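Local coordinates for protein response regulator (Caulobacter vibrioides, PDB 3T0Y) that probably acts in two-component signalling as a PhyR-type response regulator, of which this chain is the sigma-factor-like part that would mimic a sigma factor, at residues 92-95 with 96-99; 120-123 with 124-128. One frame throughout, in Å; residues are numbered along the deposited sequence.

Both contacts are helix beginnings inside the sigma-like domain of a PhyR-type regulator. Contact 1 comes first along the chain, where the loop after helix 86-89 turns into helix 95-106; contact 2 follows it, at the start of helix 122-140, which runs on toward the C-terminus. Their centres are 13 Å apart and they touch: the side chain of Leu128 lies against Arg96 and Ser97, and Ser97 CB is 3.4 Å from Leu128 O. Contact 1 is buried, about 9 Å from the centre of the chain, whereas contact 2 sits at the surface, about 22 Å out. The N-terminal end of helix 122-140 lies at the surface, and at Leu128 the helix packs on helix 95-106.

Contact 1 (92-95 with 96-99); sequences RIAP and RSRQ
Ala94 O receives the backbone N of Arg98 at 2.8 Å, a bond that closes the first turn of helix 95-106, and Ser97 N adds a weaker, more bent bond to the same oxygen. One residue on, Pro95 O takes Gln99 N at 2.9 Å, its donor tilted 22° from the carbonyl plane. Ala94 is the N-cap and Pro95 opens the helix. With its CG anti to the backbone N (chi1 -161°) and its chain bent at chi3, Arg98 folds back over this start, one guanidinium face over Pro95 CA. Ile93 O lies at the guanidinium's edge, 2.6 Å from Arg98 NH1. Beyond the turn, NH2 bonds to Thr41 OG1 and to Leu35 O of the second subunit, NH1 weakly to Leu90 O. Ile93 CG2 packs beside the helix start, 3.8 Å from Ser97 CB, while Ser97 OG is hydrogen-bonded to Asp131 OD2 on helix 122-140. The backbone N of Arg96, in the first turn, is taken by Gln88 OE1 of the second subunit. The bonds of the buried Arg98 imply that the helix start is tied to the sigma2 region of its own chain through Thr41 and to the second subunit through Leu35.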
loop_
_atom_site.group_PDB
_atom_site.type_symbol
_atom_site.label_atom_id
_atom_site.label_comp_id
_atom_site.label_asym_id
_atom_site.label_seq_id
_atom_site.Cartn_x
_atom_site.Cartn_y
_atom_site.Cartn_z
ATOM N N ARG C 92 3.710 1.698 5.805
ATOM C CA ARG C 92 3.080 1.228 7.047
ATOM C C ARG C 92 1.863 2.059 7.418
ATOM O O ARG C 92 1.170 1.747 8.375
ATOM C CB ARG C 92 4.079 1.274 8.204
ATOM C CG ARG C 92 5.208 0.280 8.055
ATOM C CD ARG C 92 4.669 -1.119 8.245
ATOM N NE ARG C 92 4.115 -1.237 9.588
ATOM C CZ ARG C 92 4.772 -1.750 10.621
ATOM N NH1 ARG C 92 5.994 -2.236 10.446
ATOM N NH2 ARG C 92 4.194 -1.796 11.818
ATOM N N ILE C 93 1.624 3.141 6.682
ATOM C CA ILE C 93 0.434 3.945 6.898
ATOM C C ILE C 93 -0.738 3.423 6.050
ATOM O O ILE C 93 -0.578 3.119 4.860
ATOM C CB ILE C 93 0.714 5.403 6.515
ATOM C CG1 ILE C 93 1.815 5.959 7.417
ATOM C CG2 ILE C 93 -0.558 6.221 6.592
ATOM C CD1 ILE C 93 2.446 7.194 6.899
ATOM N N ALA C 94 -1.910 3.326 6.659
ATOM C CA ALA C 94 -3.109 2.931 5.922
ATOM C C ALA C 94 -3.178 3.769 4.671
ATOM O O ALA C 94 -3.005 4.988 4.735
ATOM C CB ALA C 94 -4.365 3.140 6.757
ATOM N N PRO C 95 -3.423 3.122 3.527
ATOM C CA PRO C 95 -3.434 3.777 2.211
ATOM C C PRO C 95 -4.230 5.095 2.147
ATOM O O PRO C 95 -3.705 6.079 1.619
ATOM C CB PRO C 95 -4.049 2.712 1.300
ATOM C CG PRO C 95 -3.609 1.397 1.941
ATOM C CD PRO C 95 -3.639 1.670 3.427
ATOM N N ARG C 96 -5.455 5.134 2.659
ATOM C CA ARG C 96 -6.235 6.356 2.549
ATOM C C ARG C 96 -5.645 7.461 3.422
ATOM O O ARG C 96 -5.758 8.646 3.096
ATOM C CB ARG C 96 -7.709 6.108 2.878
ATOM C CG ARG C 96 -8.680 6.789 1.905
ATOM C CD ARG C 96 -8.592 6.173 0.498
ATOM N NE ARG C 96 -9.095 7.066 -0.551
ATOM C CZ ARG C 96 -9.130 6.752 -1.841
ATOM N NH1 ARG C 96 -8.698 5.563 -2.245
ATOM N NH2 ARG C 96 -9.597 7.622 -2.731
ATOM N N SER C 97 -4.990 7.081 4.509
ATOM C CA SER C 97 -4.379 8.070 5.387
ATOM C C SER C 97 -3.088 8.523 4.754
ATOM O O SER C 97 -2.704 9.682 4.878
ATOM C CB SER C 97 -4.107 7.491 6.772
ATOM O OG SER C 97 -5.308 7.040 7.384
ATOM N N ARG C 98 -2.420 7.605 4.067
ATOM C CA ARG C 98 -1.188 7.940 3.362
ATOM C C ARG C 98 -1.409 8.937 2.230
ATOM O O ARG C 98 -0.581 9.820 1.985
ATOM C CB ARG C 98 -0.558 6.688 2.779
ATOM C CG ARG C 98 0.902 6.883 2.444
ATOM C CD ARG C 98 1.597 5.546 2.375
ATOM N NE ARG C 98 1.090 4.761 1.274
ATOM C CZ ARG C 98 0.547 3.557 1.357
ATOM N NH1 ARG C 98 0.430 2.927 2.514
ATOM N NH2 ARG C 98 0.133 2.976 0.235
ATOM N N GLN C 99 -2.502 8.753 1.501
ATOM C CA GLN C 99 -2.868 9.684 0.452
ATOM C C GLN C 99 -3.062 11.106 1.002
ATOM O O GLN C 99 -2.437 12.048 0.528
ATOM C CB GLN C 99 -4.144 9.196 -0.217
ATOM C CG GLN C 99 -3.981 7.830 -0.830
ATOM C CD GLN C 99 -5.294 7.230 -1.284
ATOM O OE1 GLN C 99 -6.348 7.846 -1.174
ATOM N NE2 GLN C 99 -5.235 6.017 -1.791
#

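Contact 2 (120-123 with 124-128); sequences CDFG and EVERL
Phe122 and Glu126, one turn apart, lean together: in one of the two conformers of Glu126, its CG lies 3.5 Å from both CE2 and CZ of the Phe122 ring, coming at it obliquely, with the ring and carboxylate planes 37° apart. In that conformer the glutamate chain bends at chi2 (-73°), which carries its carboxylate along the far end of the ring; Pro111 of helix 111-118 touches both side chains. On another side of the turn Asp121 and Glu124 cross at about a right angle. Asp121 OD1 accepts Glu124 N at 3.0 Å, met nearly along its C-O axis and almost straight at the hydrogen (168°). Asp121 is the N-cap of helix 122-140, the last helix of the sigma-like domain, and this is its capping bond. The i to i+4 bonds start with a weak one from Val125 N to Asp121 O (3.3 Å) and continue with Glu126 N to Phe122 O at 3.1 Å and Arg127 N to Gly123 O at 2.9 Å. Cys120, just before the cap, packs its SG 3.3 Å from Val125 CG2 and 3.8 Å from Glu124 CG; Val125 itself packs on Ala115 of helix 111-118. The Glu124 carboxylate heads away from the cap to Arg127, whose NE makes a salt bridge with OE1 at 3.0 Å, on the syn side but well out of the carboxylate plane, though OE1 lies in the guanidinium plane, at its edge.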
loop_
_atom_site.group_PDB
_atom_site.type_symbol
_atom_site.label_atom_id
_atom_site.label_comp_id
_atom_site.label_asym_id
_atom_site.label_seq_id
_atom_site.Cartn_x
_atom_site.Cartn_y
_atom_site.Cartn_z
ATOM N N CYS C 120 -14.006 13.695 -0.940
ATOM C CA CYS C 120 -14.584 13.308 0.327
ATOM C C CYS C 120 -14.754 14.609 1.093
ATOM O O CYS C 120 -14.229 15.641 0.679
ATOM C CB CYS C 120 -13.628 12.393 1.078
ATOM S SG CYS C 120 -12.174 13.286 1.697
ATOM N N ASP C 121 -15.476 14.583 2.201
ATOM C CA ASP C 121 -15.690 15.826 2.937
ATOM C C ASP C 121 -14.460 16.220 3.777
ATOM O O ASP C 121 -13.496 15.466 3.874
ATOM C CB ASP C 121 -16.991 15.780 3.741
ATOM C CG ASP C 121 -16.901 14.892 4.958
ATOM O OD1 ASP C 121 -15.914 15.001 5.724
ATOM O OD2 ASP C 121 -17.838 14.094 5.158
ATOM N N PHE C 122 -14.484 17.416 4.344
ATOM C CA PHE C 122 -13.290 17.987 4.952
ATOM C C PHE C 122 -12.900 17.276 6.229
ATOM O O PHE C 122 -11.720 17.070 6.491
ATOM C CB PHE C 122 -13.489 19.488 5.242
ATOM C CG PHE C 122 -12.305 20.130 5.881
ATOM C CD1 PHE C 122 -11.187 20.461 5.129
ATOM C CD2 PHE C 122 -12.287 20.377 7.243
ATOM C CE1 PHE C 122 -10.077 21.046 5.729
ATOM C CE2 PHE C 122 -11.173 20.949 7.847
ATOM C CZ PHE C 122 -10.072 21.277 7.093
ATOM N N GLY C 123 -13.891 16.929 7.047
ATOM C CA GLY C 123 -13.622 16.288 8.328
ATOM C C GLY C 123 -12.940 14.955 8.115
ATOM O O GLY C 123 -12.023 14.587 8.850
ATOM N N GLU C 124 -13.382 14.241 7.084
ATOM C CA GLU C 124 -12.767 12.973 6.706
ATOM C C GLU C 124 -11.284 13.209 6.404
ATOM O O GLU C 124 -10.420 12.450 6.840
ATOM C CB GLU C 124 -13.492 12.381 5.493
ATOM C CG GLU C 124 -12.820 11.185 4.838
ATOM C CD GLU C 124 -12.866 9.910 5.683
ATOM O OE1 GLU C 124 -13.121 10.000 6.909
ATOM O OE2 GLU C 124 -12.633 8.809 5.117
ATOM N N VAL C 125 -10.982 14.284 5.681
ATOM C CA VAL C 125 -9.589 14.590 5.369
ATOM C C VAL C 125 -8.723 14.866 6.601
ATOM O O VAL C 125 -7.593 14.387 6.671
ATOM C CB VAL C 125 -9.464 15.779 4.393
ATOM C CG1 VAL C 125 -8.022 16.298 4.375
ATOM C CG2 VAL C 125 -9.889 15.339 3.023
ATOM N N GLU C 126 -9.216 15.648 7.567
ATOM C CA GLU C 126 -8.441 15.911 8.780
ATOM C C GLU C 126 -8.309 14.629 9.607
ATOM O O GLU C 126 -7.293 14.390 10.239
ATOM C CB GLU C 126 -9.060 17.041 9.618
ATOM C CG GLU C 126 -9.058 18.431 8.943
ATOM C CD GLU C 126 -7.671 19.086 8.879
ATOM O OE1 GLU C 126 -6.822 18.632 8.084
ATOM O OE2 GLU C 126 -7.432 20.072 9.614
ATOM N N ARG C 127 -9.348 13.804 9.586
ATOM C CA ARG C 127 -9.292 12.534 10.304
ATOM C C ARG C 127 -8.140 11.733 9.734
ATOM O O ARG C 127 -7.267 11.251 10.462
ATOM C CB ARG C 127 -10.603 11.745 10.134
ATOM C CG ARG C 127 -10.589 10.373 10.815
ATOM C CD ARG C 127 -11.835 9.528 10.508
ATOM N NE ARG C 127 -11.723 8.735 9.278
ATOM C CZ ARG C 127 -10.917 7.681 9.124
ATOM N NH1 ARG C 127 -10.118 7.287 10.111
ATOM N NH2 ARG C 127 -10.900 7.027 7.969
ATOM N N LEU C 128 -8.155 11.602 8.408
ATOM C CA LEU C 128 -7.175 10.806 7.689
ATOM C C LEU C 128 -5.759 11.267 7.983
ATOM O O LEU C 128 -4.892 10.462 8.254
ATOM C CB LEU C 128 -7.469 10.839 6.192
ATOM C CG LEU C 128 -8.619 9.914 5.806
ATOM C CD1 LEU C 128 -9.025 10.135 4.356
ATOM C CD2 LEU C 128 -8.197 8.465 6.046
#